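Local coordinates for isoflavone reductase (Medicago sativa, PDB 2GAS), which reduces 2'-hydroxyisoflavones to chiral isoflavanones with NADPH, a step in the synthesis of the alfalfa phytoalexin medicarpin, at residues 30-35 with 71-76. Numbering follows the deposited sequence.
Sequences YALVRK and VKAIKQ
L32 meets A73 where strand 29-33 of the NADP-binding Rossmann fold packs against helix 67-74, a worked example of a crossover helix seated on a parallel sheet. This helix carries the chain from edge strand 58-61 across to strand 79-82, beyond the two strands between them in the sheet. From the CB of L32, 5.6 Å from the CB of A73, the leucine side chain runs to CG, placed anti to the backbone N (chi1 -170°), and there it forks. Branch CD1 heads for the helix and stops 3.7 Å from A73 CB, a van der Waals touch of two methyls. CD2 diverges and remains 5.5 Å from that same CB. The small side chain of A73 is consistent with the close approach of the backbones, 7.6 Å between the CA atoms of L32 and A73. V71 and I74 instead pack against helix 92-102, the next helix alongside. Just past the strand, R34 is by similarity an NADP(+)-binding residue.

Near the start of the strand the contact is looser: the Y30 ring approaches Q76, its OH 4.4 Å from Q76 O, which accepts a hydrogen bond from K4 NZ. The Q76 side chain turns back onto the preceding turn, where NE2 donates to K72 O at 3.0 Å, nearly straight at 171° and from above the carbonyl plane.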
loop_
_atom_site.group_PDB
_atom_site.type_symbol
_atom_site.label_atom_id
_atom_site.label_comp_id
_atom_site.label_asym_id
_atom_site.label_seq_id
_atom_site.Cartn_x
_atom_site.Cartn_y
_atom_site.Cartn_z
ATOM N N TYR A 30 -12.921 -14.336 0.493
ATOM C CA TYR A 30 -12.797 -14.935 -0.831
ATOM C C TYR A 30 -11.545 -14.420 -1.535
ATOM O O TYR A 30 -11.164 -13.266 -1.358
ATOM C CB TYR A 30 -14.022 -14.577 -1.682
ATOM C CG TYR A 30 -15.350 -15.029 -1.115
ATOM C CD1 TYR A 30 -15.869 -14.465 0.052
ATOM C CD2 TYR A 30 -16.089 -16.025 -1.749
ATOM C CE1 TYR A 30 -17.095 -14.887 0.574
ATOM C CE2 TYR A 30 -17.311 -16.454 -1.236
ATOM C CZ TYR A 30 -17.807 -15.885 -0.077
ATOM O OH TYR A 30 -19.006 -16.326 0.436
ATOM N N ALA A 31 -10.906 -15.278 -2.324
ATOM C CA ALA A 31 -9.710 -14.883 -3.064
ATOM C C ALA A 31 -9.864 -15.299 -4.524
ATOM O O ALA A 31 -10.217 -16.441 -4.810
ATOM C CB ALA A 31 -8.469 -15.540 -2.459
ATOM N N LEU A 32 -9.618 -14.369 -5.442
ATOM C CA LEU A 32 -9.722 -14.680 -6.866
ATOM C C LEU A 32 -8.408 -15.293 -7.319
ATOM O O LEU A 32 -7.348 -14.667 -7.217
ATOM C CB LEU A 32 -9.997 -13.418 -7.683
ATOM C CG LEU A 32 -10.363 -13.660 -9.152
ATOM C CD1 LEU A 32 -11.778 -14.233 -9.241
ATOM C CD2 LEU A 32 -10.283 -12.349 -9.914
ATOM N N VAL A 33 -8.479 -16.525 -7.807
ATOM C CA VAL A 33 -7.291 -17.229 -8.262
ATOM C C VAL A 33 -7.560 -17.997 -9.546
ATOM O O VAL A 33 -8.660 -18.512 -9.757
ATOM C CB VAL A 33 -6.790 -18.230 -7.197
ATOM C CG1 VAL A 33 -6.263 -17.483 -5.979
ATOM C CG2 VAL A 33 -7.916 -19.159 -6.794
ATOM N N ARG A 34 -6.543 -18.068 -10.396
ATOM C CA ARG A 34 -6.640 -18.784 -11.656
ATOM C C ARG A 34 -6.179 -20.222 -11.430
ATOM O O ARG A 34 -5.102 -20.459 -10.884
ATOM C CB ARG A 34 -5.754 -18.111 -12.710
ATOM C CG ARG A 34 -6.082 -16.645 -12.940
ATOM C CD ARG A 34 -5.300 -16.057 -14.105
ATOM N NE ARG A 34 -3.875 -15.905 -13.824
ATOM C CZ ARG A 34 -3.008 -15.371 -14.677
ATOM N NH1 ARG A 34 -1.727 -15.264 -14.351
ATOM N NH2 ARG A 34 -3.422 -14.943 -15.862
ATOM N N LYS A 35 -7.006 -21.181 -11.828
ATOM C CA LYS A 35 -6.651 -22.584 -11.671
ATOM C C LYS A 35 -5.930 -23.054 -12.920
ATOM O O LYS A 35 -6.206 -24.132 -13.448
ATOM C CB LYS A 35 -7.900 -23.436 -11.428
ATOM C CG LYS A 35 -8.327 -23.490 -9.970
ATOM C CD LYS A 35 -7.257 -24.163 -9.121
ATOM C CE LYS A 35 -7.655 -24.211 -7.657
ATOM N NZ LYS A 35 -7.832 -22.847 -7.101
ATOM N N VAL A 71 -17.241 -11.074 -13.322
ATOM C CA VAL A 71 -18.603 -10.754 -12.920
ATOM C C VAL A 71 -19.172 -11.851 -12.026
ATOM O O VAL A 71 -19.794 -11.565 -11.007
ATOM C CB VAL A 71 -19.529 -10.581 -14.147
ATOM C CG1 VAL A 71 -20.963 -10.373 -13.692
ATOM C CG2 VAL A 71 -19.062 -9.406 -14.994
ATOM N N LYS A 72 -18.948 -13.107 -12.404
ATOM C CA LYS A 72 -19.452 -14.238 -11.629
ATOM C C LYS A 72 -18.909 -14.262 -10.205
ATOM O O LYS A 72 -19.632 -14.583 -9.262
ATOM C CB LYS A 72 -19.104 -15.558 -12.326
ATOM C CG LYS A 72 -19.595 -16.793 -11.581
ATOM C CD LYS A 72 -19.191 -18.077 -12.291
ATOM C CE LYS A 72 -19.679 -19.305 -11.530
ATOM N NZ LYS A 72 -19.103 -19.395 -10.153
ATOM N N ALA A 73 -17.634 -13.918 -10.055
ATOM C CA ALA A 73 -16.999 -13.904 -8.744
ATOM C C ALA A 73 -17.522 -12.744 -7.907
ATOM O O ALA A 73 -17.888 -12.916 -6.746
ATOM C CB ALA A 73 -15.485 -13.790 -8.900
ATOM N N ILE A 74 -17.558 -11.561 -8.513
ATOM C CA ILE A 74 -18.013 -10.359 -7.826
ATOM C C ILE A 74 -19.463 -10.443 -7.346
ATOM O O ILE A 74 -19.808 -9.889 -6.301
ATOM C CB ILE A 74 -17.820 -9.121 -8.733
ATOM C CG1 ILE A 74 -16.323 -8.894 -8.970
ATOM C CG2 ILE A 74 -18.452 -7.895 -8.098
ATOM C CD1 ILE A 74 -16.005 -7.772 -9.941
ATOM N N LYS A 75 -20.310 -11.141 -8.096
ATOM C CA LYS A 75 -21.709 -11.285 -7.702
ATOM C C LYS A 75 -21.868 -12.061 -6.397
ATOM O O LYS A 75 -22.916 -12.001 -5.749
ATOM C CB LYS A 75 -22.501 -11.996 -8.802
ATOM C CG LYS A 75 -22.917 -11.110 -9.953
ATOM C CD LYS A 75 -23.655 -11.920 -11.004
ATOM C CE LYS A 75 -24.530 -11.036 -11.864
ATOM N NZ LYS A 75 -25.631 -10.435 -11.052
ATOM N N GLN A 76 -20.824 -12.782 -6.004
ATOM C CA GLN A 76 -20.878 -13.583 -4.787
ATOM C C GLN A 76 -20.412 -12.864 -3.523
ATOM O O GLN A 76 -20.527 -13.407 -2.429
ATOM C CB GLN A 76 -20.045 -14.853 -4.971
ATOM C CG GLN A 76 -20.521 -15.746 -6.100
ATOM C CD GLN A 76 -19.582 -16.909 -6.352
ATOM O OE1 GLN A 76 -19.425 -17.794 -5.509
ATOM N NE2 GLN A 76 -18.944 -16.908 -7.515
#